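Local atomic coordinates of GCN5-related N-acetyltransferase (Sphaerobacter thermophilus, PDB entry 3TT2), a protein that probably transfers acyl groups, as a member of the GCN5-related N-acetyltransferase family, although its own substrate is not known. Residues T174-V179 against W223-E228; P167-G172 against L265-E270; A27-A32 against Y90-F95; E35-E40 against R132-S137. All blocks are in the same frame, centred on the assembly; numbering follows the deposited sequence.

Contact 1. Residues T174-V179 against W223-E228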
loop_
_atom_site.group_PDB
_atom_site.type_symbol
_atom_site.label_atom_id
_atom_site.label_comp_id
_atom_site.label_asym_id
_atom_site.label_seq_id
_atom_site.Cartn_x
_atom_site.Cartn_y
_atom_site.Cartn_z
ATOM N N THR A 174 -25.492 -5.541 12.695
ATOM C CA THR A 174 -25.906 -5.733 11.311
ATOM C C THR A 174 -25.141 -4.769 10.421
ATOM O O THR A 174 -24.514 -3.835 10.903
ATOM C CB THR A 174 -27.449 -5.545 11.064
ATOM O OG1 THR A 174 -27.802 -4.163 11.150
ATOM C CG2 THR A 174 -28.300 -6.347 12.038
ATOM N N ALA A 175 -25.195 -5.017 9.118
ATOM C CA ALA A 175 -24.539 -4.173 8.133
ATOM C C ALA A 175 -25.301 -2.888 7.882
ATOM O O ALA A 175 -26.529 -2.893 7.803
ATOM C CB ALA A 175 -24.400 -4.932 6.832
ATOM N N ARG A 176 -24.563 -1.795 7.731
ATOM C CA ARG A 176 -25.138 -0.529 7.312
ATOM C C ARG A 176 -24.264 0.036 6.243
ATOM O O ARG A 176 -23.079 0.224 6.446
ATOM C CB ARG A 176 -25.205 0.467 8.465
ATOM C CG ARG A 176 -25.684 1.861 8.064
ATOM C CD ARG A 176 -25.607 2.810 9.235
ATOM N NE ARG A 176 -25.942 4.194 8.906
ATOM C CZ ARG A 176 -27.129 4.763 9.150
ATOM N NH1 ARG A 176 -28.124 4.062 9.692
ATOM N NH2 ARG A 176 -27.329 6.042 8.844
ATOM N N THR A 177 -24.852 0.295 5.090
ATOM C CA THR A 177 -24.145 0.928 4.004
ATOM C C THR A 177 -23.951 2.383 4.395
ATOM O O THR A 177 -24.881 3.026 4.897
ATOM C CB THR A 177 -24.978 0.822 2.714
ATOM O OG1 THR A 177 -25.142 -0.562 2.371
ATOM C CG2 THR A 177 -24.308 1.572 1.583
ATOM N N PHE A 178 -22.742 2.888 4.178
ATOM C CA PHE A 178 -22.418 4.271 4.469
ATOM C C PHE A 178 -23.389 5.218 3.769
ATOM O O PHE A 178 -23.595 5.122 2.560
ATOM C CB PHE A 178 -21.013 4.552 3.973
ATOM C CG PHE A 178 -20.587 5.982 4.123
ATOM C CD1 PHE A 178 -20.100 6.454 5.336
ATOM C CD2 PHE A 178 -20.639 6.851 3.048
ATOM C CE1 PHE A 178 -19.680 7.777 5.478
ATOM C CE2 PHE A 178 -20.227 8.172 3.180
ATOM C CZ PHE A 178 -19.745 8.635 4.396
ATOM N N VAL A 179 -23.971 6.143 4.520
ATOM C CA VAL A 179 -24.897 7.107 3.941
ATOM C C VAL A 179 -24.311 8.515 3.920
ATOM O O VAL A 179 -24.273 9.181 4.942
ATOM C CB VAL A 179 -26.183 7.161 4.787
ATOM C CG1 VAL A 179 -27.116 8.275 4.306
ATOM C CG2 VAL A 179 -26.864 5.806 4.785
ATOM N N TRP A 223 -18.788 1.062 1.056
ATOM C CA TRP A 223 -18.420 1.398 2.419
ATOM C C TRP A 223 -19.412 0.806 3.409
ATOM O O TRP A 223 -20.521 1.309 3.581
ATOM C CB TRP A 223 -18.381 2.905 2.600
ATOM C CG TRP A 223 -17.126 3.487 2.152
ATOM C CD1 TRP A 223 -16.287 2.992 1.201
ATOM C CD2 TRP A 223 -16.515 4.673 2.654
ATOM N NE1 TRP A 223 -15.192 3.812 1.069
ATOM C CE2 TRP A 223 -15.306 4.849 1.955
ATOM C CE3 TRP A 223 -16.876 5.611 3.627
ATOM C CZ2 TRP A 223 -14.456 5.927 2.193
ATOM C CZ3 TRP A 223 -16.029 6.683 3.867
ATOM C CH2 TRP A 223 -14.834 6.830 3.152
ATOM N N LEU A 224 -18.975 -0.224 4.117
ATOM C CA LEU A 224 -19.846 -0.906 5.055
ATOM C C LEU A 224 -19.454 -0.613 6.480
ATOM O O LEU A 224 -18.273 -0.505 6.814
ATOM C CB LEU A 224 -19.833 -2.410 4.835
ATOM C CG LEU A 224 -20.269 -2.863 3.453
ATOM C CD1 LEU A 224 -20.323 -4.352 3.506
ATOM C CD2 LEU A 224 -21.615 -2.322 3.121
ATOM N N LEU A 225 -20.473 -0.481 7.314
ATOM C CA LEU A 225 -20.304 -0.213 8.717
ATOM C C LEU A 225 -20.999 -1.336 9.478
ATOM O O LEU A 225 -22.145 -1.665 9.186
ATOM C CB LEU A 225 -20.966 1.116 9.057
ATOM C CG LEU A 225 -20.717 2.316 8.140
ATOM C CD1 LEU A 225 -21.380 3.566 8.711
ATOM C CD2 LEU A 225 -19.243 2.554 7.929
ATOM N N ALA A 226 -20.308 -1.951 10.431
ATOM C CA ALA A 226 -20.994 -2.802 11.383
ATOM C C ALA A 226 -21.593 -1.892 12.452
ATOM O O ALA A 226 -20.907 -1.059 13.053
ATOM C CB ALA A 226 -20.069 -3.820 11.975
ATOM N N VAL A 227 -22.896 -2.031 12.652
ATOM C CA VAL A 227 -23.624 -1.133 13.522
ATOM C C VAL A 227 -24.419 -1.908 14.553
ATOM O O VAL A 227 -25.202 -2.798 14.208
ATOM C CB VAL A 227 -24.548 -0.223 12.710
ATOM C CG1 VAL A 227 -25.453 0.566 13.608
ATOM C CG2 VAL A 227 -23.714 0.712 11.873
ATOM N N GLU A 228 -24.204 -1.561 15.822
ATOM C CA GLU A 228 -24.924 -2.178 16.925
ATOM C C GLU A 228 -26.336 -1.613 16.970
ATOM O O GLU A 228 -26.525 -0.403 17.085
ATOM C CB GLU A 228 -24.201 -1.921 18.242
ATOM C CG GLU A 228 -24.978 -2.404 19.461
ATOM C CD GLU A 228 -24.148 -2.410 20.747
ATOM O OE1 GLU A 228 -23.945 -1.312 21.332
ATOM O OE2 GLU A 228 -23.705 -3.516 21.166
#
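Thr174 and Val227 open a short antiparallel ladder in which strands 174-177 and 223-228 approach to 4.6 Å between axes, their directions 140° apart. The two residues form a hydrogen-bonded pair, Thr174 N to Val227 O at 3.1 Å and Val227 N to Thr174 O at 3.0 Å. Arg176 and Leu225 repeat the pattern, Arg176 N to Leu225 O and Leu225 N to Arg176 O both measuring 2.8 Å, while Ala175-Ala226 and Thr177-Leu224 are the non-hydrogen-bonded pairs between and beyond them. One further bond, Phe178 N to Trp223 O at 2.8 Å, carries the pairing past the end of the first strand. In the GNAT fold, the first strand is characteristically connected to the second through two helices, and here helices 184-194 and 206-213 occupy the connection. On the face carrying Arg176, Leu225 and Val227, helix 184-194 packs against Leu225; on the other, helix 263-278 touches Ala175, Leu224 and Ala226. Arg176 is extended as far as NE, which forms a salt bridge with Asp183, and Arg176 CB lies 3.7 Å from Val227 CG2. Phe178 holds CG anti to its backbone N (chi1 176°), which lays its ring beside the Trp223 side chain. There the tryptophan presents its benzo edge to the phenylalanine face in a T-shaped pair, planes 66° apart, with Trp223 CE3 above the ring centre and 3.7 Å from Phe178 CD1.

Contact 2. Residues P167-G172 against L265-E270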
loop_
_atom_site.group_PDB
_atom_site.type_symbol
_atom_site.label_atom_id
_atom_site.label_comp_id
_atom_site.label_asym_id
_atom_site.label_seq_id
_atom_site.Cartn_x
_atom_site.Cartn_y
_atom_site.Cartn_z
ATOM N N PRO A 167 -22.925 -13.554 4.976
ATOM C CA PRO A 167 -22.294 -13.143 6.223
ATOM C C PRO A 167 -23.094 -13.702 7.371
ATOM O O PRO A 167 -24.318 -13.664 7.286
ATOM C CB PRO A 167 -22.467 -11.631 6.187
ATOM C CG PRO A 167 -22.536 -11.298 4.727
ATOM C CD PRO A 167 -23.353 -12.399 4.172
ATOM N N GLU A 168 -22.445 -14.226 8.403
ATOM C CA GLU A 168 -23.172 -14.569 9.608
ATOM C C GLU A 168 -22.895 -13.456 10.610
ATOM O O GLU A 168 -21.813 -13.381 11.206
ATOM C CB GLU A 168 -22.683 -15.903 10.172
ATOM C CG GLU A 168 -23.011 -17.126 9.320
ATOM C CD GLU A 168 -22.615 -18.442 9.998
ATOM O OE1 GLU A 168 -22.177 -18.404 11.173
ATOM O OE2 GLU A 168 -22.744 -19.511 9.355
ATOM N N TRP A 169 -23.895 -12.611 10.834
ATOM C CA TRP A 169 -23.710 -11.485 11.736
ATOM C C TRP A 169 -24.005 -11.865 13.185
ATOM O O TRP A 169 -25.022 -12.490 13.498
ATOM C CB TRP A 169 -24.555 -10.284 11.317
ATOM C CG TRP A 169 -24.064 -9.603 10.132
ATOM C CD1 TRP A 169 -24.403 -9.870 8.874
ATOM C CD2 TRP A 169 -23.134 -8.506 10.082
ATOM N NE1 TRP A 169 -23.745 -9.024 8.003
ATOM C CE2 TRP A 169 -22.956 -8.178 8.729
ATOM C CE3 TRP A 169 -22.434 -7.786 11.045
ATOM C CZ2 TRP A 169 -22.104 -7.155 8.310
ATOM C CZ3 TRP A 169 -21.592 -6.771 10.631
ATOM C CH2 TRP A 169 -21.439 -6.460 9.275
ATOM N N PRO A 170 -23.107 -11.462 14.070
ATOM C CA PRO A 170 -23.163 -11.690 15.510
ATOM C C PRO A 170 -24.464 -11.114 16.053
ATOM O O PRO A 170 -24.906 -10.130 15.483
ATOM C CB PRO A 170 -21.984 -10.862 16.025
ATOM C CG PRO A 170 -21.107 -10.657 14.860
ATOM C CD PRO A 170 -22.011 -10.556 13.693
ATOM N N GLU A 171 -25.052 -11.674 17.112
ATOM C CA GLU A 171 -26.324 -11.144 17.616
ATOM C C GLU A 171 -26.223 -9.655 17.962
ATOM O O GLU A 171 -25.368 -9.253 18.761
ATOM C CB GLU A 171 -26.786 -11.920 18.856
ATOM C CG GLU A 171 -27.079 -13.400 18.587
ATOM C CD GLU A 171 -27.495 -14.196 19.849
ATOM O OE1 GLU A 171 -27.208 -13.753 20.995
ATOM O OE2 GLU A 171 -28.110 -15.282 19.681
ATOM N N GLY A 172 -27.105 -8.846 17.375
ATOM C CA GLY A 172 -27.197 -7.440 17.730
ATOM C C GLY A 172 -26.376 -6.481 16.892
ATOM O O GLY A 172 -26.315 -5.290 17.188
ATOM N N LEU A 265 -14.948 -10.764 9.911
ATOM C CA LEU A 265 -15.358 -11.768 8.931
ATOM C C LEU A 265 -16.715 -11.474 8.279
ATOM O O LEU A 265 -16.856 -11.602 7.073
ATOM C CB LEU A 265 -15.384 -13.153 9.548
ATOM C CG LEU A 265 -15.608 -14.260 8.532
ATOM C CD1 LEU A 265 -14.514 -14.172 7.521
ATOM C CD2 LEU A 265 -15.588 -15.626 9.204
ATOM N N ALA A 266 -17.705 -11.078 9.067
ATOM C CA ALA A 266 -18.982 -10.660 8.507
ATOM C C ALA A 266 -18.796 -9.459 7.612
ATOM O O ALA A 266 -19.385 -9.406 6.527
ATOM C CB ALA A 266 -19.971 -10.334 9.599
ATOM N N LEU A 267 -17.998 -8.484 8.055
ATOM C CA LEU A 267 -17.788 -7.281 7.240
ATOM C C LEU A 267 -17.195 -7.650 5.884
ATOM O O LEU A 267 -17.676 -7.209 4.860
ATOM C CB LEU A 267 -16.905 -6.241 7.928
ATOM C CG LEU A 267 -17.685 -5.303 8.841
ATOM C CD1 LEU A 267 -16.734 -4.425 9.649
ATOM C CD2 LEU A 267 -18.662 -4.463 8.066
ATOM N N LEU A 268 -16.164 -8.482 5.899
ATOM C CA LEU A 268 -15.499 -8.860 4.685
ATOM C C LEU A 268 -16.445 -9.632 3.773
ATOM O O LEU A 268 -16.576 -9.304 2.599
ATOM C CB LEU A 268 -14.244 -9.674 4.992
ATOM C CG LEU A 268 -12.987 -8.867 5.319
ATOM C CD1 LEU A 268 -11.802 -9.802 5.553
ATOM C CD2 LEU A 268 -12.662 -7.843 4.236
ATOM N N GLN A 269 -17.104 -10.648 4.317
ATOM C CA GLN A 269 -18.042 -11.460 3.541
ATOM C C GLN A 269 -19.143 -10.609 2.895
ATOM O O GLN A 269 -19.483 -10.808 1.724
ATOM C CB GLN A 269 -18.637 -12.578 4.398
ATOM C CG GLN A 269 -17.665 -13.709 4.671
ATOM C CD GLN A 269 -18.209 -14.773 5.646
ATOM O OE1 GLN A 269 -19.043 -14.485 6.524
ATOM N NE2 GLN A 269 -17.727 -16.014 5.487
ATOM N N GLU A 270 -19.678 -9.651 3.647
ATOM C CA GLU A 270 -20.658 -8.716 3.102
ATOM C C GLU A 270 -20.112 -7.828 1.960
ATOM O O GLU A 270 -20.789 -7.655 0.934
ATOM C CB GLU A 270 -21.267 -7.866 4.213
ATOM C CG GLU A 270 -22.408 -6.966 3.771
ATOM C CD GLU A 270 -23.791 -7.571 3.975
ATOM O OE1 GLU A 270 -24.649 -7.374 3.088
ATOM O OE2 GLU A 270 -24.032 -8.226 5.013
#
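Ala266 sets its methyl group directly over the Trp169 indole: CB stands 3.7 Å from the centroid of the six-membered ring, almost on the ring normal, a CH-pi contact. The same helical turn receives Pro167, whose CB is 3.8 Å from Ala266 O. Leu267 points the root of its side chain away from the loop, yet its CD2 comes round to the benzo edge, 3.6 Å from Trp169 CH2. Further on, Gln269 reaches out with an extended chain and brings OE1 to 3.5 Å from Pro167 CA, while its CB lies 4.1 Å from Pro167 CG. Glu270 makes the polar contact. Bent at chi2 (95°), its chain swings the carboxylate to the pyrrole edge, where Trp169 NE1 donates to Glu270 OE2 over 3.1 Å at 158°. The acceptor lies in the indole plane and is approached nearly along its C-O axis, although carboxylate and ring planes differ by 37°. Trp169 is thus met over one face by Ala266 and at its edge by Leu267 and Glu270, and its ring also touches Ala175 and Ala226. In GNAT terms, the loop leading into the first strand of the second acetyltransferase half is clamped onto helix 263-278, the helix that in this family follows the pyrophosphate-binding loop.

Contact 3. Residues A27-A32 against Y90-F95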
loop_
_atom_site.group_PDB
_atom_site.type_symbol
_atom_site.label_atom_id
_atom_site.label_comp_id
_atom_site.label_asym_id
_atom_site.label_seq_id
_atom_site.Cartn_x
_atom_site.Cartn_y
_atom_site.Cartn_z
ATOM N N ALA A 27 6.782 0.681 -17.624
ATOM C CA ALA A 27 5.882 -0.427 -17.368
ATOM C C ALA A 27 6.624 -1.736 -17.635
ATOM O O ALA A 27 6.628 -2.647 -16.804
ATOM C CB ALA A 27 4.660 -0.315 -18.260
ATOM N N ARG A 28 7.292 -1.799 -18.781
ATOM C CA ARG A 28 8.020 -2.991 -19.181
ATOM C C ARG A 28 9.185 -3.303 -18.257
ATOM O O ARG A 28 9.530 -4.462 -18.047
ATOM C CB ARG A 28 8.522 -2.838 -20.612
ATOM C CG ARG A 28 7.412 -2.532 -21.605
ATOM C CD ARG A 28 7.913 -2.619 -23.032
ATOM N NE ARG A 28 8.886 -1.580 -23.349
ATOM C CZ ARG A 28 8.611 -0.497 -24.066
ATOM N NH1 ARG A 28 7.385 -0.312 -24.548
ATOM N NH2 ARG A 28 9.562 0.398 -24.307
ATOM N N LEU A 29 9.801 -2.267 -17.713
ATOM C CA LEU A 29 10.874 -2.474 -16.756
ATOM C C LEU A 29 10.333 -3.162 -15.501
ATOM O O LEU A 29 10.940 -4.098 -14.981
ATOM C CB LEU A 29 11.543 -1.146 -16.408
ATOM C CG LEU A 29 12.292 -1.057 -15.077
ATOM C CD1 LEU A 29 13.409 -2.078 -14.986
ATOM C CD2 LEU A 29 12.849 0.342 -14.899
ATOM N N ILE A 30 9.186 -2.694 -15.020
ATOM C CA ILE A 30 8.538 -3.299 -13.860
ATOM C C ILE A 30 8.130 -4.721 -14.189
ATOM O O ILE A 30 8.226 -5.621 -13.356
ATOM C CB ILE A 30 7.245 -2.560 -13.477
ATOM C CG1 ILE A 30 7.457 -1.046 -13.445
ATOM C CG2 ILE A 30 6.723 -3.070 -12.150
ATOM C CD1 ILE A 30 8.565 -0.620 -12.556
ATOM N N ALA A 31 7.648 -4.909 -15.413
ATOM C CA ALA A 31 7.192 -6.214 -15.847
ATOM C C ALA A 31 8.351 -7.201 -15.841
ATOM O O ALA A 31 8.223 -8.319 -15.344
ATOM C CB ALA A 31 6.570 -6.116 -17.216
ATOM N N ALA A 32 9.488 -6.774 -16.378
ATOM C CA ALA A 32 10.681 -7.613 -16.402
ATOM C C ALA A 32 11.126 -7.950 -14.984
ATOM O O ALA A 32 11.573 -9.067 -14.716
ATOM C CB ALA A 32 11.807 -6.934 -17.176
ATOM N N TYR A 90 13.268 -0.365 -8.947
ATOM C CA TYR A 90 13.310 -1.536 -9.833
ATOM C C TYR A 90 14.581 -1.465 -10.634
ATOM O O TYR A 90 14.944 -0.393 -11.106
ATOM C CB TYR A 90 12.132 -1.539 -10.808
ATOM C CG TYR A 90 10.802 -1.356 -10.128
ATOM C CD1 TYR A 90 10.007 -2.445 -9.811
ATOM C CD2 TYR A 90 10.346 -0.085 -9.780
ATOM C CE1 TYR A 90 8.795 -2.271 -9.175
ATOM C CE2 TYR A 90 9.153 0.089 -9.140
ATOM C CZ TYR A 90 8.382 -1.000 -8.845
ATOM O OH TYR A 90 7.193 -0.790 -8.206
ATOM N N VAL A 91 15.231 -2.602 -10.842
ATOM C CA VAL A 91 16.368 -2.653 -11.758
ATOM C C VAL A 91 16.181 -3.829 -12.689
ATOM O O VAL A 91 15.955 -4.955 -12.249
ATOM C CB VAL A 91 17.739 -2.741 -11.037
ATOM C CG1 VAL A 91 17.748 -3.864 -10.058
ATOM C CG2 VAL A 91 18.869 -2.945 -12.040
ATOM N N HIS A 92 16.255 -3.551 -13.981
ATOM C CA HIS A 92 16.034 -4.570 -14.984
ATOM C C HIS A 92 16.958 -5.761 -14.755
ATOM O O HIS A 92 18.153 -5.582 -14.509
ATOM C CB HIS A 92 16.246 -3.982 -16.368
ATOM C CG HIS A 92 15.541 -4.734 -17.440
ATOM N ND1 HIS A 92 15.985 -5.954 -17.899
ATOM C CD2 HIS A 92 14.413 -4.454 -18.130
ATOM C CE1 HIS A 92 15.165 -6.389 -18.837
ATOM N NE2 HIS A 92 14.203 -5.498 -18.996
ATOM N N PRO A 93 16.394 -6.983 -14.826
ATOM C CA PRO A 93 17.070 -8.242 -14.467
ATOM C C PRO A 93 18.383 -8.502 -15.221
ATOM O O PRO A 93 19.183 -9.331 -14.785
ATOM C CB PRO A 93 16.026 -9.314 -14.806
ATOM C CG PRO A 93 14.710 -8.606 -14.654
ATOM C CD PRO A 93 14.961 -7.192 -15.121
ATOM N N ARG A 94 18.585 -7.822 -16.344
ATOM C CA ARG A 94 19.841 -7.908 -17.076
ATOM C C ARG A 94 20.948 -7.046 -16.457
ATOM O O ARG A 94 22.148 -7.321 -16.629
ATOM C CB ARG A 94 19.616 -7.466 -18.514
ATOM C CG ARG A 94 19.152 -6.022 -18.621
ATOM C CD ARG A 94 18.907 -5.623 -20.056
ATOM N NE ARG A 94 17.864 -6.434 -20.674
ATOM C CZ ARG A 94 17.664 -6.510 -21.982
ATOM N NH1 ARG A 94 16.688 -7.275 -22.459
ATOM N NH2 ARG A 94 18.443 -5.825 -22.812
ATOM N N PHE A 95 20.535 -5.988 -15.763
ATOM C CA PHE A 95 21.468 -4.989 -15.259
ATOM C C PHE A 95 21.884 -5.189 -13.799
ATOM O O PHE A 95 22.604 -4.360 -13.240
ATOM C CB PHE A 95 20.913 -3.580 -15.464
ATOM C CG PHE A 95 20.738 -3.192 -16.906
ATOM C CD1 PHE A 95 21.761 -3.367 -17.824
ATOM C CD2 PHE A 95 19.541 -2.652 -17.346
ATOM C CE1 PHE A 95 21.597 -3.008 -19.159
ATOM C CE2 PHE A 95 19.365 -2.290 -18.674
ATOM C CZ PHE A 95 20.394 -2.466 -19.583
#
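Tyr90 lies across helix 27-32 and can be followed outward over two of its side chains. At the root, Tyr90 CB lies 4.1 Å from Ile30 CD1 and a little farther from Leu29 CG. The ring then passes beneath Ile30, whose CD1 sits above the ring centre, 3.3 Å from the centroid and 10° off the normal, a CH-pi contact on the face. Farther along, the other branch, Ile30 CG2, comes from the same side at the rim, 3.7 Å from Tyr90 CE1. The phenolic OH extends past the isoleucine. Where the strand ends, Leu29 CD1 is 3.4 Å from His92 N, and His92, which swings its ring away from the backbone N (chi1 -157°), offers a ring face to Ala32 CB. Pro93 completes the apolar seam, its CD lying 3.8 Å from Ala32 CB. Tyr74, on the adjoining strand 71-80, touches both Leu29 and Tyr90. Helix 23-36 thus packs against the end of strand 84-91 and the first two residues, His92 and Pro93, of a type I turn that leads into the sequence resembling the pyrophosphate-binding loop of GNAT enzymes, consistent with a cofactor site nearby.

Contact 4. Residues E35-E40 against R132-S137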
loop_
_atom_site.group_PDB
_atom_site.type_symbol
_atom_site.label_atom_id
_atom_site.label_comp_id
_atom_site.label_asym_id
_atom_site.label_seq_id
_atom_site.Cartn_x
_atom_site.Cartn_y
_atom_site.Cartn_z
ATOM N N GLU A 35 8.545 -10.229 -13.201
ATOM C CA GLU A 35 8.677 -11.552 -13.770
ATOM C C GLU A 35 9.743 -12.378 -13.063
ATOM O O GLU A 35 9.530 -13.556 -12.786
ATOM C CB GLU A 35 8.948 -11.493 -15.270
ATOM C CG GLU A 35 9.318 -12.844 -15.879
ATOM C CD GLU A 35 8.255 -13.927 -15.679
ATOM O OE1 GLU A 35 7.137 -13.624 -15.202
ATOM O OE2 GLU A 35 8.538 -15.101 -16.011
ATOM N N ALA A 36 10.884 -11.765 -12.765
ATOM C CA ALA A 36 11.968 -12.483 -12.095
ATOM C C ALA A 36 11.570 -12.967 -10.696
ATOM O O ALA A 36 11.991 -14.039 -10.257
ATOM C CB ALA A 36 13.221 -11.630 -12.032
ATOM N N ASP A 37 10.743 -12.185 -10.006
ATOM C CA ASP A 37 10.286 -12.548 -8.671
ATOM C C ASP A 37 9.315 -13.726 -8.727
ATOM O O ASP A 37 8.950 -14.291 -7.698
ATOM C CB ASP A 37 9.609 -11.360 -7.981
ATOM C CG ASP A 37 10.470 -10.099 -7.974
ATOM O OD1 ASP A 37 11.700 -10.198 -8.172
ATOM O OD2 ASP A 37 9.905 -9.001 -7.761
ATOM N N GLY A 38 8.888 -14.086 -9.932
ATOM C CA GLY A 38 7.968 -15.191 -10.099
ATOM C C GLY A 38 6.539 -14.736 -10.324
ATOM O O GLY A 38 5.638 -15.553 -10.526
ATOM N N ASP A 39 6.324 -13.429 -10.280
ATOM C CA ASP A 39 4.998 -12.892 -10.535
ATOM C C ASP A 39 4.710 -12.824 -12.021
ATOM O O ASP A 39 5.624 -12.784 -12.844
ATOM C CB ASP A 39 4.833 -11.521 -9.894
ATOM C CG ASP A 39 5.376 -11.484 -8.497
ATOM O OD1 ASP A 39 5.709 -12.562 -7.961
ATOM O OD2 ASP A 39 5.481 -10.383 -7.916
ATOM N N GLU A 40 3.429 -12.840 -12.361
ATOM C CA GLU A 40 3.031 -12.620 -13.735
ATOM C C GLU A 40 3.283 -11.160 -14.079
ATOM O O GLU A 40 3.192 -10.284 -13.214
ATOM C CB GLU A 40 1.550 -12.950 -13.925
ATOM C CG GLU A 40 1.140 -13.159 -15.377
ATOM C CD GLU A 40 1.219 -14.615 -15.793
ATOM O OE1 GLU A 40 0.645 -15.460 -15.069
ATOM O OE2 GLU A 40 1.858 -14.916 -16.829
ATOM N N ARG A 132 9.925 -7.698 -2.039
ATOM C CA ARG A 132 9.353 -9.021 -2.224
ATOM C C ARG A 132 10.142 -10.042 -1.415
ATOM O O ARG A 132 11.366 -10.106 -1.523
ATOM C CB ARG A 132 9.379 -9.420 -3.696
ATOM C CG ARG A 132 8.285 -8.794 -4.532
ATOM C CD ARG A 132 6.907 -9.204 -4.037
ATOM N NE ARG A 132 6.843 -10.616 -3.700
ATOM C CZ ARG A 132 6.523 -11.558 -4.573
ATOM N NH1 ARG A 132 6.481 -12.831 -4.207
ATOM N NH2 ARG A 132 6.242 -11.213 -5.817
ATOM N N ALA A 133 9.441 -10.841 -0.612
ATOM C CA ALA A 133 10.097 -11.857 0.215
ATOM C C ALA A 133 10.923 -12.809 -0.640
ATOM O O ALA A 133 11.951 -13.333 -0.193
ATOM C CB ALA A 133 9.075 -12.636 1.043
ATOM N N SER A 134 10.483 -12.997 -1.879
ATOM C CA SER A 134 11.092 -13.971 -2.777
ATOM C C SER A 134 12.477 -13.602 -3.331
ATOM O O SER A 134 13.300 -14.499 -3.543
ATOM C CB SER A 134 10.136 -14.315 -3.926
ATOM O OG SER A 134 10.011 -13.226 -4.818
ATOM N N SER A 135 12.763 -12.313 -3.539
ATOM C CA SER A 135 14.006 -11.978 -4.239
ATOM C C SER A 135 15.179 -11.725 -3.303
ATOM O O SER A 135 15.297 -10.684 -2.657
ATOM C CB SER A 135 13.819 -10.811 -5.221
ATOM O OG SER A 135 13.174 -9.699 -4.633
ATOM N N THR A 136 16.093 -12.680 -3.325
ATOM C CA THR A 136 17.193 -12.731 -2.394
ATOM C C THR A 136 18.186 -11.660 -2.752
ATOM O O THR A 136 18.963 -11.223 -1.911
ATOM C CB THR A 136 17.870 -14.102 -2.474
ATOM O OG1 THR A 136 18.016 -14.479 -3.856
ATOM C CG2 THR A 136 17.009 -15.129 -1.765
ATOM N N SER A 137 18.147 -11.240 -4.013
ATOM C CA SER A 137 19.078 -10.246 -4.524
ATOM C C SER A 137 18.899 -8.929 -3.786
ATOM O O SER A 137 19.869 -8.324 -3.323
ATOM C CB SER A 137 18.855 -10.028 -6.020
ATOM O OG SER A 137 17.710 -9.221 -6.252
#
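Asp37 faces the turn formed by Arg132 to Ser135 and meets three of its residues. Its main-chain O accepts a hydrogen bond from Ser134 OG at 3.2 Å, the donor lying in the carbonyl plane on a lone pair, with a C=O...OG angle of 120°. The carboxylate parts its contacts: Asp37 OD1 is 3.7 Å from Ser135 CB, whereas Asp37 OD2 rests 3.6 Å from Arg132 CG, against the aliphatic part of that side chain. Carboxylate and guanidinium are nearly perpendicular, and Asp37 OD2 stays 4.7 Å from Arg132 NH2, where a longer-range attraction is possible. Gly38 then takes a positive phi (101°) in a Schellman motif, its N bonded to Glu35 O at 3.0 Å; this reverses the chain after the helix and brings the next aspartate back toward the turn. Asp39 forms a salt bridge with the guanidinium edge at NH2, but the groups are modelled too close for its detailed geometry to be trusted. Bends at chi2 and chi3 curl Arg132 toward this acid, while its NH1 forms a salt bridge with a sulfate and His308 touches both partners. The contact joins the end of the first GNAT helix to the corner between strand 125-132 and helix 136-144. There Ser137 OG hydrogen-bonds a MES molecule, like the sulfate probably from the crystallisation liquor, so a ligand pocket at this strand-to-helix corner of the acetyltransferase fold is only a possibility.

From the N terminus, helix 23-36 carries the first segment of contact 3, and the residues at and just after its end carry that of contact 4. Contact 3 closes at the end of strand 84-91 and contact 4 after strand 125-132, so the two loops cross; their centres lie 12 Å apart, and Pro93 touches Ala36. Both tie this region to strand ends of the first acetyltransferase half. After they close, the loop at 167-172 opens contact 2, and contact 1 both opens and closes within it before helix 263-278 completes the outer loop. Trp169 and Glu270 of contact 2 pack on Ala175 of contact 1, joining strand pair, helix and incoming loop. The two groups remain at least about 21 Å apart between nearest atoms.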